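Local coordinates for protein possible flavin reductase (Haemophilus somnus 129PT, PDB 2R0X) that probably binds FMN and reduces flavins such as riboflavin at the expense of NADPH, using a split-barrel fold, at residues N55-E60 against E91-N96; L80-A85 against R153-V158; I120-H125 against I131-I136. One frame throughout, in Å; residues are numbered along the deposited sequence.

Contact 1. Residues N55-E60 against E91-N96. With SO4 (sulfate ion), chain H.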
loop_
_atom_site.group_PDB
_atom_site.type_symbol
_atom_site.label_atom_id
_atom_site.label_comp_id
_atom_site.label_asym_id
_atom_site.label_seq_id
_atom_site.Cartn_x
_atom_site.Cartn_y
_atom_site.Cartn_z
ATOM N N ASN A 55 8.020 -1.077 17.585
ATOM C CA ASN A 55 9.255 -1.095 18.329
ATOM C C ASN A 55 10.236 -0.036 17.858
ATOM O O ASN A 55 11.318 0.084 18.430
ATOM C CB ASN A 55 9.906 -2.477 18.206
ATOM C CG ASN A 55 8.945 -3.587 18.569
ATOM O OD1 ASN A 55 8.670 -3.760 19.747
ATOM N ND2 ASN A 55 8.349 -4.283 17.549
ATOM N N ALA A 56 9.890 0.709 16.811
ATOM C CA ALA A 56 10.781 1.676 16.235
ATOM C C ALA A 56 10.933 2.889 17.129
ATOM O O ALA A 56 10.004 3.266 17.826
ATOM C CB ALA A 56 10.255 2.107 14.879
ATOM N N ARG A 57 12.082 3.542 17.031
ATOM C CA ARG A 57 12.303 4.795 17.711
ATOM C C ARG A 57 11.182 5.781 17.426
ATOM O O ARG A 57 10.713 6.478 18.333
ATOM C CB ARG A 57 13.662 5.334 17.255
ATOM C CG ARG A 57 13.942 6.729 17.703
ATOM C CD ARG A 57 15.338 7.148 17.325
ATOM N NE ARG A 57 15.508 7.158 15.874
ATOM C CZ ARG A 57 16.585 7.596 15.258
ATOM N NH1 ARG A 57 17.555 8.141 15.957
ATOM N NH2 ARG A 57 16.651 7.519 13.940
ATOM N N ALA A 58 10.717 5.818 16.185
ATOM C CA ALA A 58 9.662 6.695 15.742
ATOM C C ALA A 58 8.346 6.558 16.513
ATOM O O ALA A 58 7.586 7.522 16.666
ATOM C CB ALA A 58 9.384 6.486 14.202
ATOM N N TYR A 59 8.026 5.336 16.905
ATOM C CA TYR A 59 6.656 4.944 17.195
ATOM C C TYR A 59 5.959 5.792 18.247
ATOM O O TYR A 59 4.851 6.258 18.036
ATOM C CB TYR A 59 6.633 3.492 17.603
ATOM C CG TYR A 59 5.273 3.015 17.991
ATOM C CD1 TYR A 59 4.296 2.783 17.064
ATOM C CD2 TYR A 59 5.018 2.678 19.285
ATOM C CE1 TYR A 59 3.053 2.259 17.455
ATOM C CE2 TYR A 59 3.808 2.177 19.703
ATOM C CZ TYR A 59 2.821 1.956 18.786
ATOM O OH TYR A 59 1.620 1.438 19.238
ATOM N N GLU A 60 6.570 5.967 19.403
ATOM C CA GLU A 60 5.823 6.625 20.466
ATOM C C GLU A 60 5.555 8.116 20.185
ATOM O O GLU A 60 4.630 8.683 20.777
ATOM C CB GLU A 60 6.476 6.419 21.836
ATOM C CG GLU A 60 6.454 4.967 22.312
ATOM C CD GLU A 60 5.060 4.406 22.642
ATOM O OE1 GLU A 60 4.063 5.147 22.693
ATOM O OE2 GLU A 60 4.972 3.186 22.870
ATOM N N GLU A 91 17.666 15.549 14.079
ATOM C CA GLU A 91 18.233 16.800 13.649
ATOM C C GLU A 91 19.027 16.667 12.368
ATOM O O GLU A 91 18.898 17.479 11.450
ATOM C CB GLU A 91 19.084 17.383 14.765
ATOM C CG GLU A 91 19.509 18.799 14.502
ATOM N N GLU A 92 19.849 15.642 12.289
ATOM C CA GLU A 92 20.612 15.389 11.079
ATOM C C GLU A 92 19.667 15.072 9.923
ATOM O O GLU A 92 19.794 15.636 8.852
ATOM C CB GLU A 92 21.656 14.295 11.249
ATOM C CG GLU A 92 22.315 13.856 9.894
ATOM C CD GLU A 92 22.987 14.983 9.055
ATOM O OE1 GLU A 92 23.516 15.906 9.701
ATOM O OE2 GLU A 92 22.994 14.925 7.760
ATOM N N ARG A 93 18.691 14.189 10.147
ATOM C CA ARG A 93 17.766 13.832 9.074
ATOM C C ARG A 93 17.103 15.096 8.491
ATOM O O ARG A 93 17.105 15.320 7.290
ATOM C CB ARG A 93 16.698 12.863 9.546
ATOM C CG ARG A 93 17.151 11.463 9.840
ATOM C CD ARG A 93 15.963 10.624 10.328
ATOM N NE ARG A 93 16.234 9.203 10.354
ATOM C CZ ARG A 93 15.364 8.322 10.822
ATOM N NH1 ARG A 93 14.242 8.718 11.363
ATOM N NH2 ARG A 93 15.642 7.047 10.778
ATOM N N PHE A 94 16.473 15.883 9.348
ATOM C CA PHE A 94 15.653 17.008 8.872
ATOM C C PHE A 94 16.521 18.066 8.201
ATOM O O PHE A 94 16.053 18.783 7.293
ATOM C CB PHE A 94 14.755 17.595 9.983
ATOM C CG PHE A 94 13.501 16.762 10.214
ATOM C CD1 PHE A 94 13.520 15.627 11.011
ATOM C CD2 PHE A 94 12.371 17.033 9.511
ATOM C CE1 PHE A 94 12.412 14.828 11.136
ATOM C CE2 PHE A 94 11.268 16.254 9.615
ATOM C CZ PHE A 94 11.283 15.175 10.472
ATOM N N SER A 95 17.794 18.183 8.614
ATOM C CA SER A 95 18.695 19.169 8.009
ATOM C C SER A 95 18.896 19.005 6.499
ATOM O O SER A 95 19.367 19.920 5.846
ATOM C CB SER A 95 20.043 19.172 8.723
ATOM O OG SER A 95 20.857 18.117 8.249
ATOM N N ASN A 96 18.526 17.855 5.953
ATOM C CA ASN A 96 18.773 17.508 4.568
ATOM C C ASN A 96 17.684 17.916 3.585
ATOM O O ASN A 96 17.739 17.545 2.413
ATOM C CB ASN A 96 19.039 15.999 4.452
ATOM C CG ASN A 96 20.393 15.656 4.890
ATOM O OD1 ASN A 96 21.334 15.830 4.141
ATOM N ND2 ASN A 96 20.516 15.146 6.118
HETATM S S SO4 H . 13.203 5.711 13.350
HETATM O O1 SO4 H . 13.263 6.892 14.208
HETATM O O2 SO4 H . 12.247 4.791 13.824
HETATM O O3 SO4 H . 14.569 5.237 13.376
HETATM O O4 SO4 H . 12.926 6.128 11.972
#

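Contact 2. Residues L80-A85 against R153-V158. With SO4 (sulfate ion), chain G; ACT (acetate ion), chain D.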
loop_
_atom_site.group_PDB
_atom_site.type_symbol
_atom_site.label_atom_id
_atom_site.label_comp_id
_atom_site.label_asym_id
_atom_site.label_seq_id
_atom_site.Cartn_x
_atom_site.Cartn_y
_atom_site.Cartn_z
ATOM N N LEU A 80 17.209 11.280 0.334
ATOM C CA LEU A 80 16.393 11.607 1.493
ATOM C C LEU A 80 15.692 10.352 2.026
ATOM O O LEU A 80 15.573 10.146 3.245
ATOM C CB LEU A 80 15.423 12.732 1.160
ATOM C CG LEU A 80 14.840 13.448 2.348
ATOM C CD1 LEU A 80 15.913 14.220 3.123
ATOM C CD2 LEU A 80 13.762 14.383 1.806
ATOM N N SER A 81 15.187 9.520 1.119
ATOM C CA SER A 81 14.613 8.244 1.488
ATOM C C SER A 81 15.590 7.427 2.335
ATOM O O SER A 81 15.256 6.912 3.423
ATOM C CB SER A 81 14.259 7.463 0.227
ATOM O OG SER A 81 13.809 6.171 0.547
ATOM N N ASN A 82 16.825 7.282 1.864
ATOM C CA ASN A 82 17.817 6.545 2.624
ATOM C C ASN A 82 18.093 7.189 3.969
ATOM O O ASN A 82 18.219 6.486 4.978
ATOM C CB ASN A 82 19.122 6.425 1.808
ATOM C CG ASN A 82 19.000 5.484 0.627
ATOM O OD1 ASN A 82 18.017 4.750 0.492
ATOM N ND2 ASN A 82 20.031 5.473 -0.222
ATOM N N ILE A 83 18.217 8.497 4.023
ATOM C CA ILE A 83 18.498 9.176 5.263
ATOM C C ILE A 83 17.415 8.924 6.322
ATOM O O ILE A 83 17.722 8.683 7.496
ATOM C CB ILE A 83 18.660 10.691 4.967
ATOM C CG1 ILE A 83 20.018 10.937 4.298
ATOM C CG2 ILE A 83 18.427 11.565 6.223
ATOM C CD1 ILE A 83 20.075 12.284 3.586
ATOM N N PHE A 84 16.164 8.962 5.901
ATOM C CA PHE A 84 15.055 8.728 6.816
ATOM C C PHE A 84 14.752 7.248 7.120
ATOM O O PHE A 84 13.889 6.936 7.910
ATOM C CB PHE A 84 13.809 9.480 6.346
ATOM C CG PHE A 84 13.757 10.907 6.831
ATOM C CD1 PHE A 84 14.356 11.929 6.126
ATOM C CD2 PHE A 84 13.032 11.197 7.990
ATOM C CE1 PHE A 84 14.289 13.235 6.631
ATOM C CE2 PHE A 84 12.969 12.490 8.439
ATOM C CZ PHE A 84 13.589 13.511 7.728
ATOM N N ALA A 85 15.548 6.361 6.539
ATOM C CA ALA A 85 15.533 4.925 6.857
ATOM C C ALA A 85 16.707 4.491 7.695
ATOM O O ALA A 85 16.855 3.296 7.942
ATOM C CB ALA A 85 15.534 4.123 5.537
ATOM N N ARG A 153 14.929 -3.898 -4.688
ATOM C CA ARG A 153 15.872 -3.301 -3.757
ATOM C C ARG A 153 16.660 -2.137 -4.348
ATOM O O ARG A 153 17.698 -1.751 -3.778
ATOM C CB ARG A 153 16.765 -4.359 -3.077
ATOM C CG ARG A 153 15.973 -5.380 -2.302
ATOM C CD ARG A 153 16.895 -6.350 -1.613
ATOM N NE ARG A 153 16.167 -7.260 -0.738
ATOM C CZ ARG A 153 15.750 -8.484 -1.059
ATOM N NH1 ARG A 153 15.932 -8.965 -2.263
ATOM N NH2 ARG A 153 15.109 -9.226 -0.159
ATOM N N VAL A 154 16.155 -1.544 -5.440
ATOM C CA VAL A 154 16.763 -0.359 -6.044
ATOM C C VAL A 154 15.634 0.627 -6.402
ATOM O O VAL A 154 14.432 0.305 -6.334
ATOM C CB VAL A 154 17.635 -0.669 -7.280
ATOM C CG1 VAL A 154 18.774 -1.646 -6.939
ATOM C CG2 VAL A 154 16.760 -1.185 -8.393
ATOM N N TYR A 155 16.038 1.859 -6.716
ATOM C CA TYR A 155 15.110 2.914 -7.035
ATOM C C TYR A 155 14.853 3.062 -8.520
ATOM O O TYR A 155 15.675 2.688 -9.368
ATOM C CB TYR A 155 15.627 4.211 -6.424
ATOM C CG TYR A 155 15.638 4.245 -4.933
ATOM C CD1 TYR A 155 14.456 4.261 -4.202
ATOM C CD2 TYR A 155 16.814 4.363 -4.232
ATOM C CE1 TYR A 155 14.455 4.338 -2.824
ATOM C CE2 TYR A 155 16.809 4.474 -2.852
ATOM C CZ TYR A 155 15.638 4.471 -2.152
ATOM O OH TYR A 155 15.663 4.572 -0.765
ATOM N N HIS A 156 13.693 3.658 -8.810
ATOM C CA HIS A 156 13.140 3.808 -10.124
ATOM C C HIS A 156 12.388 5.120 -10.193
ATOM O O HIS A 156 11.936 5.627 -9.174
ATOM C CB HIS A 156 12.145 2.664 -10.425
ATOM C CG HIS A 156 12.744 1.322 -10.198
ATOM N ND1 HIS A 156 13.478 0.641 -11.135
ATOM C CD2 HIS A 156 12.740 0.552 -9.090
ATOM C CE1 HIS A 156 13.884 -0.515 -10.619
ATOM N NE2 HIS A 156 13.467 -0.575 -9.362
ATOM N N SER A 157 12.238 5.614 -11.422
ATOM C CA SER A 157 11.470 6.824 -11.714
ATOM C C SER A 157 10.237 6.435 -12.502
ATOM O O SER A 157 10.336 5.800 -13.567
ATOM C CB SER A 157 12.344 7.779 -12.531
ATOM O OG SER A 157 11.624 8.946 -12.907
ATOM N N VAL A 158 9.065 6.811 -11.985
ATOM C CA VAL A 158 7.827 6.570 -12.698
ATOM C C VAL A 158 7.085 7.868 -12.922
ATOM O O VAL A 158 6.701 8.518 -11.968
ATOM C CB VAL A 158 6.927 5.581 -11.940
ATOM C CG1 VAL A 158 5.617 5.392 -12.704
ATOM C CG2 VAL A 158 7.666 4.282 -11.817
ATOM O OXT VAL A 158 6.947 8.256 -14.086
HETATM S S SO4 G . 13.730 2.909 -14.257
HETATM O O1 SO4 G . 12.666 3.626 -13.596
HETATM O O2 SO4 G . 13.781 1.498 -13.827
HETATM O O3 SO4 G . 15.055 3.461 -13.958
HETATM O O4 SO4 G . 13.482 2.792 -15.706
HETATM C C ACT D . 15.349 -7.458 3.005
HETATM O O ACT D . 14.432 -7.150 2.219
HETATM O OXT ACT D . 15.621 -6.606 3.870
HETATM C CH3 ACT D . 16.077 -8.767 2.926
#

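Contact 3. Residues I120-H125 against I131-I136. With EDO (1,2-ethanediol), chain J.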
loop_
_atom_site.group_PDB
_atom_site.type_symbol
_atom_site.label_atom_id
_atom_site.label_comp_id
_atom_site.label_asym_id
_atom_site.label_seq_id
_atom_site.Cartn_x
_atom_site.Cartn_y
_atom_site.Cartn_z
ATOM N N ILE A 120 -4.464 10.908 13.147
ATOM C CA ILE A 120 -4.410 9.441 13.358
ATOM C C ILE A 120 -5.647 9.139 14.165
ATOM O O ILE A 120 -5.664 9.269 15.388
ATOM C CB ILE A 120 -3.139 9.018 14.090
ATOM C CG1 ILE A 120 -1.878 9.457 13.325
ATOM C CG2 ILE A 120 -3.128 7.484 14.319
ATOM C CD1 ILE A 120 -0.596 9.158 14.003
ATOM N N THR A 121 -6.671 8.703 13.471
ATOM C CA THR A 121 -7.962 8.557 14.034
ATOM C C THR A 121 -8.019 7.340 14.960
ATOM O O THR A 121 -8.593 7.399 16.047
ATOM C CB THR A 121 -8.932 8.463 12.891
ATOM O OG1 THR A 121 -8.650 9.559 11.973
ATOM C CG2 THR A 121 -10.347 8.510 13.425
ATOM N N GLU A 122 -7.404 6.240 14.540
ATOM C CA GLU A 122 -7.361 5.022 15.344
ATOM C C GLU A 122 -6.091 4.233 14.983
ATOM O O GLU A 122 -5.467 4.434 13.933
ATOM C CB GLU A 122 -8.657 4.235 15.209
ATOM C CG GLU A 122 -8.840 3.595 13.920
ATOM C CD GLU A 122 -10.066 2.702 13.789
ATOM O OE1 GLU A 122 -10.802 2.497 14.773
ATOM O OE2 GLU A 122 -10.258 2.176 12.688
ATOM N N ILE A 123 -5.739 3.363 15.912
ATOM C CA ILE A 123 -4.557 2.529 15.831
ATOM C C ILE A 123 -4.973 1.102 16.067
ATOM O O ILE A 123 -5.672 0.825 17.050
ATOM C CB ILE A 123 -3.477 2.989 16.846
ATOM C CG1 ILE A 123 -3.072 4.461 16.608
ATOM C CG2 ILE A 123 -2.260 2.080 16.828
ATOM C CD1 ILE A 123 -2.039 5.045 17.601
ATOM N N LYS A 124 -4.560 0.212 15.159
ATOM C CA LYS A 124 -4.807 -1.217 15.312
ATOM C C LYS A 124 -3.481 -1.955 15.457
ATOM O O LYS A 124 -2.553 -1.692 14.735
ATOM C CB LYS A 124 -5.600 -1.754 14.130
ATOM C CG LYS A 124 -6.967 -1.088 13.905
ATOM C CD LYS A 124 -7.979 -1.292 15.049
ATOM C CE LYS A 124 -9.349 -0.715 14.730
ATOM N NZ LYS A 124 -10.230 -0.908 15.892
ATOM N N HIS A 125 -3.416 -2.894 16.387
ATOM C CA HIS A 125 -2.204 -3.643 16.595
ATOM C C HIS A 125 -2.181 -4.919 15.739
ATOM O O HIS A 125 -3.124 -5.698 15.770
ATOM C CB HIS A 125 -2.068 -4.042 18.071
ATOM C CG HIS A 125 -2.110 -2.904 19.032
ATOM N ND1 HIS A 125 -1.316 -1.791 18.907
ATOM C CD2 HIS A 125 -2.851 -2.708 20.160
ATOM C CE1 HIS A 125 -1.552 -0.958 19.910
ATOM N NE2 HIS A 125 -2.470 -1.496 20.693
ATOM N N ILE A 131 -1.196 -0.574 12.483
ATOM C CA ILE A 131 -1.831 0.126 11.383
ATOM C C ILE A 131 -2.387 1.444 11.938
ATOM O O ILE A 131 -3.203 1.452 12.868
ATOM C CB ILE A 131 -2.959 -0.665 10.738
ATOM C CG1 ILE A 131 -2.468 -2.042 10.303
ATOM C CG2 ILE A 131 -3.570 0.086 9.537
ATOM C CD1 ILE A 131 -3.626 -2.981 9.865
ATOM N N LEU A 132 -1.905 2.554 11.384
ATOM C CA LEU A 132 -2.374 3.886 11.707
ATOM C C LEU A 132 -3.418 4.273 10.665
ATOM O O LEU A 132 -3.111 4.360 9.489
ATOM C CB LEU A 132 -1.227 4.881 11.730
ATOM C CG LEU A 132 0.007 4.528 12.490
ATOM C CD1 LEU A 132 1.121 5.556 12.341
ATOM C CD2 LEU A 132 -0.298 4.301 13.959
ATOM N N ILE A 133 -4.655 4.469 11.125
ATOM C CA ILE A 133 -5.761 4.904 10.282
ATOM C C ILE A 133 -5.792 6.405 10.322
ATOM O O ILE A 133 -5.883 6.987 11.410
ATOM C CB ILE A 133 -7.113 4.390 10.794
ATOM C CG1 ILE A 133 -7.133 2.876 10.779
ATOM C CG2 ILE A 133 -8.229 4.904 9.956
ATOM C CD1 ILE A 133 -6.771 2.277 9.469
ATOM N N CYS A 134 -5.706 7.024 9.154
ATOM C CA CYS A 134 -5.386 8.454 9.101
ATOM C C CYS A 134 -6.372 9.228 8.236
ATOM O O CYS A 134 -6.326 9.154 7.015
ATOM C CB CYS A 134 -3.981 8.607 8.513
ATOM S SG CYS A 134 -2.677 7.842 9.498
ATOM N N LYS A 135 -7.182 10.048 8.884
ATOM C CA LYS A 135 -8.085 10.933 8.189
ATOM C C LYS A 135 -7.262 12.083 7.610
ATOM O O LYS A 135 -6.538 12.757 8.333
ATOM C CB LYS A 135 -9.136 11.481 9.151
ATOM C CG LYS A 135 -10.083 12.429 8.487
ATOM C CD LYS A 135 -11.026 13.110 9.522
ATOM C CE LYS A 135 -11.845 14.156 8.899
ATOM N NZ LYS A 135 -12.705 14.722 9.993
ATOM N N ILE A 136 -7.425 12.353 6.336
ATOM C CA ILE A 136 -6.685 13.430 5.653
ATOM C C ILE A 136 -7.380 14.757 5.900
ATOM O O ILE A 136 -8.567 14.904 5.642
ATOM C CB ILE A 136 -6.548 13.165 4.144
ATOM C CG1 ILE A 136 -5.800 11.827 3.932
ATOM C CG2 ILE A 136 -5.859 14.314 3.453
ATOM C CD1 ILE A 136 -6.035 11.270 2.570
HETATM C C1 EDO J . -4.148 0.520 23.600
HETATM O O1 EDO J . -3.173 -0.470 23.291
HETATM C C2 EDO J . -5.254 0.412 22.602
HETATM O O2 EDO J . -4.749 0.781 21.318
#

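Contact 1. Residues N55-E60 against E91-N96
R57 sets its CG anti to the backbone N (chi1 171°) and then bends at chi3 (63°), which folds its guanidinium round toward R93; R93, rising from helix 90-94, runs extended from CG to NE and arrives from the other direction. The two side chains slide past each other, with R57 NH2 and R93 NH2 3.4 Å apart. Both are donors, so no hydrogen bond joins them. The planes of the two groups stand 78° apart: R57 NH2 lies over one face of the R93 guanidinium, offset toward its rim, whereas R93 NH2 lies at the edge of the R57 group, in its plane.

A sulfate ion, held between the two segments, bridges the two like charges. On the R57 side, NE reaches sulfate O1 at 2.8 Å and NH2 reaches O3 at 3.1 Å. R93 grips O4 at its in-plane edge, 3.0 Å from NH1 and 3.1 Å from NH2, and adds a weak bond from NH2 to O3, which it thus shares with R57. The backbone contributes as well, since A58 N meets sulfate O2 at 3.0 Å, so all four sulfate oxygens take part.

Second-shell acceptors hold the arginines in place: R57 NH2 also bonds to L88 O, and R93 NH2 to S86 O. These two carbonyls lie in the connection between helices 78-84 and 90-94.

The sulfate probably came from the crystallisation liquor, but its surroundings are those of an anion site: two guanidinium groups and a backbone N-H converge on one tetrahedral ion, and a second sulfate makes a weak, long ion pair with R57. That chemistry is consistent with a pocket for a phosphate-like group, perhaps that of a flavin nucleotide; the ion at this spot is sulfate, so the assignment stays an inference.

Contact 2. Residues L80-A85 against R153-V158
The hydroxyl of Y155 sits between S81 and N82, two successive residues of helix 78-84, and makes a hydrogen bond to each. S81 OG donates to Y155 OH across 2.8 Å, and Y155 OH donates to N82 OD1 across 2.7 Å, so the hydroxyl accepts one bond and donates another. N82 and Y155 approach from opposite directions, their amide and ring planes 39° apart. N82 OD1 meets the tyrosine at the ring edge, near its plane; seen from the amide, the hydroxyl lies 37° out of the carbonyl plane and not on a lone pair. The backbones stay far apart, the nearest CA atoms, those of S81 and Y155, being 10.1 Å from each other, and the length of the tyrosine spans the gap.

Farther out, with chi1 of S81 at 175°, its OG stands opposite the backbone N, which aims it at the tyrosine hydroxyl; the S81 carbonyl accepts a bond from T34 OG1. The Y155 ring meets that of Y150 and also touches L148. Next along the strand, a sulfate, probably from the crystallisation liquor, accepts a nearly straight bond from H156 ND1 at 2.8 Å and another from S157 N at 3.0 Å.

The contact thus ties helix 78-84 to the C-terminal strand 154-157. On the helix, L80 and F84 pack on strand 17-25, F84 also on T34 of strand 30-43. The C-terminal strand pairs antiparallel with 148-151, and beyond it V158 packs on V158 of the second subunit.

Contact 3. Residues I120-H125 against I131-I136
I123 and L132 form a non-hydrogen-bonded pair in the antiparallel hairpin, their side chains side by side and pointing the same way, with I123 CG1 3.8 Å from L132 CD2. On the same face I120 CG1 stands 4.2 Å from C134 SG. I120, L132 and C134 are the densely packed members: all three continue onto L68 of strand 67-72, and L132 and C134 also touch strand 46-53, whereas I123 lies nearer the solvent.

The other face is mixed. It is tight around I133: E122 CG lies between the backbone N and the carbonyl carbon (chi1 71°), a position that lays the chain alongside I133, with E122 CG 3.6 Å from I133 CG1 and the carboxylate kept beside the isoleucine. I131 and I133 also pack on I133 and I131 of the second subunit. K124 and H125 make up the loose side. K124 runs off toward its tip, where NZ makes a long salt bridge to E122 OE1, at 3.6 Å. Exposed H125 shares a hydrogen bond with O1 of a 1,2-ethanediol through NE2, while ND1 bonds to D130 OD1.

The backbone carries the rest, with strand axes at 160°. K124 and I131 exchange a reciprocal pair of bonds. Toward I120 the register slips by one: T121 N reaches I133 O at 2.8 Å while I133 N reaches E122 O at 2.9 Å, so two residues face one in a classic beta bulge, with T121 in a helical backbone conformation (psi -42°).

Chemically, main-chain bonds fix the hairpin, and the apolar groups divide between the interior and the dimer interface; the long ion pair probably adds little by comparison.

How the contacts relate
From the N terminus, 55-60, which runs into helix 59-65, opens contact 1, and 80-85 opens contact 2 before 91-96 closes contact 1. These two contacts therefore cross. Their helices, 78-84 and 90-94, are consecutive and touch, F94 CE1 lying 3.6 Å from F84 CE2. Contact 3 then closes a short hairpin turn of its own, after contact 1 and wholly within the span that contact 2 completes at the C terminus. Contacts 2 and 3 reach the same sheet on opposite sides of the chain's centre, their own centres about 25 Å apart, and both meet the second subunit. Contact 1 touches contact 3 through Y59 and H125.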